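Local coordinates for uncharacterized protein (Legionella pneumophila subsp. pneumophila str. Philadelphia 1, PDB 4EZI) that is of unknown function but has an alpha/beta-hydrolase fold and may act as a lipase, hydrolysing ester bonds such as those of triacylglycerols, at residues Pro31-Leu43 and Tyr99-Tyr111. Sequence-based numbering, arbitrary orientation.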
loop_
_atom_site.group_PDB
_atom_site.type_symbol
_atom_site.label_atom_id
_atom_site.label_comp_id
_atom_site.label_asym_id
_atom_site.label_seq_id
_atom_site.Cartn_x
_atom_site.Cartn_y
_atom_site.Cartn_z
ATOM N N PRO A 31 5.081 -17.885 7.793
ATOM C CA PRO A 31 5.208 -18.214 9.199
ATOM C C PRO A 31 4.131 -17.575 10.094
ATOM O O PRO A 31 4.276 -17.543 11.309
ATOM C CB PRO A 31 6.584 -17.637 9.534
ATOM C CG PRO A 31 6.632 -16.394 8.725
ATOM C CD PRO A 31 5.995 -16.787 7.419
ATOM N N LEU A 32 3.044 -17.083 9.496
ATOM C CA LEU A 32 1.976 -16.421 10.252
ATOM C C LEU A 32 1.171 -17.419 11.084
ATOM O O LEU A 32 0.449 -17.036 12.000
ATOM C CB LEU A 32 1.081 -15.622 9.310
ATOM C CG LEU A 32 1.810 -14.413 8.721
ATOM C CD1 LEU A 32 1.049 -13.916 7.500
ATOM C CD2 LEU A 32 2.081 -13.304 9.750
ATOM N N ASP A 33 1.305 -18.691 10.752
ATOM C CA ASP A 33 0.668 -19.755 11.495
ATOM C C ASP A 33 1.178 -19.834 12.945
ATOM O O ASP A 33 0.551 -20.474 13.784
ATOM C CB ASP A 33 0.837 -21.089 10.750
ATOM C CG ASP A 33 2.297 -21.519 10.599
ATOM O OD1 ASP A 33 3.196 -20.659 10.498
ATOM O OD2 ASP A 33 2.538 -22.761 10.575
ATOM N N THR A 34 2.300 -19.180 13.237
ATOM C CA THR A 34 2.855 -19.147 14.578
ATOM C C THR A 34 2.202 -18.079 15.472
ATOM O O THR A 34 2.475 -18.031 16.676
ATOM C CB THR A 34 4.395 -18.937 14.558
ATOM O OG1 THR A 34 4.712 -17.646 14.054
ATOM C CG2 THR A 34 5.096 -19.996 13.724
ATOM N N LEU A 35 1.362 -17.217 14.909
ATOM C CA LEU A 35 0.659 -16.208 15.710
ATOM C C LEU A 35 -0.499 -16.863 16.446
ATOM O O LEU A 35 -1.137 -17.772 15.928
ATOM C CB LEU A 35 0.143 -15.088 14.807
ATOM C CG LEU A 35 1.216 -14.238 14.114
ATOM C CD1 LEU A 35 0.548 -13.221 13.175
ATOM C CD2 LEU A 35 2.051 -13.484 15.123
ATOM N N THR A 36 -0.759 -16.392 17.651
ATOM C CA THR A 36 -1.877 -16.841 18.462
ATOM C C THR A 36 -3.066 -15.894 18.267
ATOM O O THR A 36 -2.896 -14.677 18.289
ATOM C CB THR A 36 -1.483 -16.825 19.961
ATOM O OG1 THR A 36 -0.356 -17.691 20.179
ATOM C CG2 THR A 36 -2.627 -17.295 20.837
ATOM N N VAL A 37 -4.251 -16.466 18.072
ATOM C CA VAL A 37 -5.473 -15.672 17.908
ATOM C C VAL A 37 -6.141 -15.473 19.267
ATOM O O VAL A 37 -6.277 -16.416 20.052
ATOM C CB VAL A 37 -6.474 -16.296 16.883
ATOM C CG1 VAL A 37 -5.774 -16.570 15.554
ATOM C CG2 VAL A 37 -7.120 -17.571 17.399
ATOM N N HIS A 38 -6.552 -14.236 19.540
ATOM C CA HIS A 38 -7.157 -13.847 20.816
ATOM C C HIS A 38 -8.547 -13.224 20.701
ATOM O O HIS A 38 -9.230 -13.137 21.715
ATOM C CB HIS A 38 -6.250 -12.843 21.555
ATOM C CG HIS A 38 -4.858 -13.323 21.784
ATOM N ND1 HIS A 38 -4.539 -14.222 22.784
ATOM C CD2 HIS A 38 -3.691 -13.012 21.164
ATOM C CE1 HIS A 38 -3.235 -14.443 22.759
ATOM N NE2 HIS A 38 -2.701 -13.719 21.790
ATOM N N TYR A 39 -8.956 -12.783 19.500
ATOM C CA TYR A 39 -10.174 -11.974 19.318
ATOM C C TYR A 39 -10.991 -12.382 18.132
ATOM O O TYR A 39 -10.442 -12.908 17.160
ATOM C CB TYR A 39 -9.784 -10.506 19.095
ATOM C CG TYR A 39 -9.068 -9.926 20.281
ATOM C CD1 TYR A 39 -9.767 -9.653 21.439
ATOM C CD2 TYR A 39 -7.713 -9.670 20.256
ATOM C CE1 TYR A 39 -9.129 -9.142 22.536
ATOM C CE2 TYR A 39 -7.049 -9.147 21.359
ATOM C CZ TYR A 39 -7.769 -8.870 22.494
ATOM O OH TYR A 39 -7.115 -8.368 23.603
ATOM N N ASP A 40 -12.298 -12.133 18.250
ATOM C CA ASP A 40 -13.183 -12.013 17.097
ATOM C C ASP A 40 -13.237 -10.523 16.712
ATOM O O ASP A 40 -13.071 -9.660 17.577
ATOM C CB ASP A 40 -14.591 -12.530 17.444
ATOM C CG ASP A 40 -14.571 -13.893 18.057
ATOM O OD1 ASP A 40 -14.063 -14.810 17.426
ATOM O OD2 ASP A 40 -15.078 -14.061 19.198
ATOM N N LEU A 41 -13.494 -10.222 15.437
ATOM C CA LEU A 41 -13.605 -8.818 14.985
ATOM C C LEU A 41 -15.009 -8.515 14.496
ATOM O O LEU A 41 -15.671 -9.389 13.923
ATOM C CB LEU A 41 -12.635 -8.509 13.829
ATOM C CG LEU A 41 -11.218 -9.056 13.938
ATOM C CD1 LEU A 41 -10.417 -8.707 12.689
ATOM C CD2 LEU A 41 -10.543 -8.519 15.209
ATOM N N GLN A 42 -15.447 -7.264 14.674
ATOM C CA GLN A 42 -16.599 -6.709 13.966
ATOM C C GLN A 42 -16.072 -5.879 12.789
ATOM O O GLN A 42 -15.151 -5.064 12.947
ATOM C CB GLN A 42 -17.432 -5.833 14.894
ATOM C CG GLN A 42 -18.564 -5.020 14.195
ATOM C CD GLN A 42 -19.704 -5.844 13.633
ATOM O OE1 GLN A 42 -20.306 -6.634 14.348
ATOM N NE2 GLN A 42 -20.035 -5.632 12.340
ATOM N N LEU A 43 -16.677 -6.082 11.619
ATOM C CA LEU A 43 -16.262 -5.431 10.393
ATOM C C LEU A 43 -17.264 -4.384 9.930
ATOM O O LEU A 43 -18.475 -4.618 9.986
ATOM C CB LEU A 43 -16.132 -6.475 9.268
ATOM C CG LEU A 43 -15.262 -7.692 9.483
ATOM C CD1 LEU A 43 -15.184 -8.539 8.204
ATOM C CD2 LEU A 43 -13.909 -7.277 9.866
ATOM N N TYR A 99 -8.079 -11.987 4.275
ATOM C CA TYR A 99 -8.230 -12.519 5.606
ATOM C C TYR A 99 -6.929 -12.441 6.406
ATOM O O TYR A 99 -6.964 -12.208 7.615
ATOM C CB TYR A 99 -8.689 -13.973 5.585
ATOM C CG TYR A 99 -10.148 -14.234 5.248
ATOM C CD1 TYR A 99 -11.020 -13.227 4.833
ATOM C CD2 TYR A 99 -10.649 -15.514 5.333
ATOM C CE1 TYR A 99 -12.339 -13.516 4.575
ATOM C CE2 TYR A 99 -11.957 -15.803 5.082
ATOM C CZ TYR A 99 -12.796 -14.799 4.696
ATOM O OH TYR A 99 -14.134 -15.079 4.463
ATOM N N ILE A 100 -5.792 -12.694 5.763
ATOM C CA ILE A 100 -4.550 -12.759 6.504
ATOM C C ILE A 100 -4.229 -11.446 7.227
ATOM O O ILE A 100 -3.648 -11.472 8.315
ATOM C CB ILE A 100 -3.369 -13.184 5.573
ATOM C CG1 ILE A 100 -2.178 -13.641 6.372
ATOM C CG2 ILE A 100 -3.027 -12.109 4.553
ATOM C CD1 ILE A 100 -2.418 -14.945 7.159
ATOM N N TYR A 101 -4.593 -10.316 6.639
ATOM C CA TYR A 101 -4.327 -9.012 7.249
ATOM C C TYR A 101 -5.161 -8.819 8.495
ATOM O O TYR A 101 -4.659 -8.405 9.536
ATOM C CB TYR A 101 -4.525 -7.863 6.244
ATOM C CG TYR A 101 -3.816 -8.155 4.957
ATOM C CD1 TYR A 101 -2.450 -8.076 4.885
ATOM C CD2 TYR A 101 -4.504 -8.588 3.840
ATOM C CE1 TYR A 101 -1.740 -8.458 3.719
ATOM C CE2 TYR A 101 -3.840 -8.975 2.692
ATOM C CZ TYR A 101 -2.466 -8.904 2.629
ATOM O OH TYR A 101 -1.832 -9.304 1.476
ATOM N N LEU A 102 -6.435 -9.175 8.416
ATOM C CA LEU A 102 -7.309 -9.140 9.587
ATOM C C LEU A 102 -6.843 -10.105 10.683
ATOM O O LEU A 102 -6.793 -9.755 11.862
ATOM C CB LEU A 102 -8.745 -9.486 9.210
ATOM C CG LEU A 102 -9.433 -8.534 8.249
ATOM C CD1 LEU A 102 -10.866 -8.999 8.072
ATOM C CD2 LEU A 102 -9.399 -7.081 8.760
ATOM N N ALA A 103 -6.466 -11.309 10.270
ATOM C CA ALA A 103 -6.077 -12.339 11.208
ATOM C C ALA A 103 -4.832 -11.933 11.988
ATOM O O ALA A 103 -4.757 -12.096 13.205
ATOM C CB ALA A 103 -5.893 -13.662 10.488
ATOM N N ALA A 104 -3.835 -11.432 11.266
ATOM C CA ALA A 104 -2.567 -11.087 11.892
ATOM C C ALA A 104 -2.686 -9.840 12.771
ATOM O O ALA A 104 -2.264 -9.842 13.919
ATOM C CB ALA A 104 -1.492 -10.919 10.799
ATOM N N TYR A 105 -3.234 -8.771 12.208
ATOM C CA TYR A 105 -3.270 -7.490 12.898
ATOM C C TYR A 105 -4.413 -7.334 13.882
ATOM O O TYR A 105 -4.269 -6.601 14.866
ATOM C CB TYR A 105 -3.325 -6.348 11.882
ATOM C CG TYR A 105 -2.038 -6.101 11.140
ATOM C CD1 TYR A 105 -0.921 -5.643 11.807
ATOM C CD2 TYR A 105 -1.931 -6.294 9.757
ATOM C CE1 TYR A 105 0.275 -5.397 11.143
ATOM C CE2 TYR A 105 -0.743 -6.061 9.075
ATOM C CZ TYR A 105 0.357 -5.610 9.770
ATOM O OH TYR A 105 1.551 -5.317 9.132
ATOM N N GLY A 106 -5.539 -7.965 13.575
ATOM C CA GLY A 106 -6.756 -7.837 14.351
ATOM C C GLY A 106 -6.962 -9.007 15.287
ATOM O O GLY A 106 -6.864 -8.854 16.517
ATOM N N ASN A 107 -7.247 -10.185 14.733
ATOM C CA ASN A 107 -7.556 -11.325 15.599
ATOM C C ASN A 107 -6.408 -11.719 16.497
ATOM O O ASN A 107 -6.649 -12.133 17.628
ATOM C CB ASN A 107 -8.029 -12.545 14.820
ATOM C CG ASN A 107 -9.192 -12.255 13.915
ATOM O OD1 ASN A 107 -8.998 -11.752 12.823
ATOM N ND2 ASN A 107 -10.402 -12.619 14.344
ATOM N N SER A 108 -5.172 -11.620 16.011
ATOM C CA SER A 108 -3.997 -11.937 16.810
ATOM C C SER A 108 -3.477 -10.704 17.548
ATOM O O SER A 108 -3.496 -10.673 18.788
ATOM C CB SER A 108 -2.884 -12.581 15.963
ATOM O OG SER A 108 -1.745 -12.812 16.758
ATOM N N ALA A 109 -3.018 -9.684 16.815
ATOM C CA ALA A 109 -2.327 -8.578 17.495
ATOM C C ALA A 109 -3.260 -7.712 18.323
ATOM O O ALA A 109 -2.804 -7.016 19.219
ATOM C CB ALA A 109 -1.535 -7.723 16.475
ATOM N N GLY A 110 -4.554 -7.744 18.031
ATOM C CA GLY A 110 -5.543 -6.982 18.781
ATOM C C GLY A 110 -5.675 -5.508 18.429
ATOM O O GLY A 110 -6.184 -4.739 19.223
ATOM N N TYR A 111 -5.261 -5.130 17.221
ATOM C CA TYR A 111 -5.351 -3.757 16.784
ATOM C C TYR A 111 -6.631 -3.528 16.002
ATOM O O TYR A 111 -7.118 -4.412 15.283
ATOM C CB TYR A 111 -4.153 -3.382 15.896
ATOM C CG TYR A 111 -2.771 -3.611 16.506
ATOM C CD1 TYR A 111 -2.538 -3.463 17.865
ATOM C CD2 TYR A 111 -1.708 -3.966 15.707
ATOM C CE1 TYR A 111 -1.269 -3.653 18.403
ATOM C CE2 TYR A 111 -0.456 -4.162 16.217
ATOM C CZ TYR A 111 -0.230 -4.019 17.572
ATOM O OH TYR A 111 1.045 -4.214 18.072
#
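N107 and S108, on helix 99-108, hold the loop that leads into strand 41-51 of this alpha/beta-hydrolase fold; the helix precedes strand 112-116 of the same central sheet. The helix widens into a pi-type turn at 103-108, and the carbonyl of N107 accepts twice from the loop: H38 N lies 2.8 Å from N107 O in a nearly straight bond (166°), whereas Y39 N reaches the same oxygen on a lone pair, in the carbonyl plane.

Asparagine suits its place because the side chain returns the bond. From CB, which rests against Y39 O, CG swings beside the backbone N (chi1 -54°). This takes ND2 to 2.8 Å from Y39 O, its hydrogen bond tilted from the amide plane, while OD1 lies against L41 CD1. ND2 also donates to F17 O in strand 8-17, so one amide ties loop, helix and edge strand together.

L41 spreads its branches over the helix, CD1 against L102 CB and CD2 3.6 Å from G106 C; as glycine, G106 has no side chain to hold CD1 off. G110 likewise has none to press on the Y39 ring and takes a positive phi as the chain leaves the helix; the Y39 hydroxyl bonds V71 N. At the other end L32 crosses I100 at about a right angle, tightly packed, and L35 CD1 covers A104 CB.

Serine suits its place by pairing a short side chain with a donor: with OG anti to its own N (chi1 177°), S108 OG donates to T36 O at 2.7 Å, lying above the carbonyl plane.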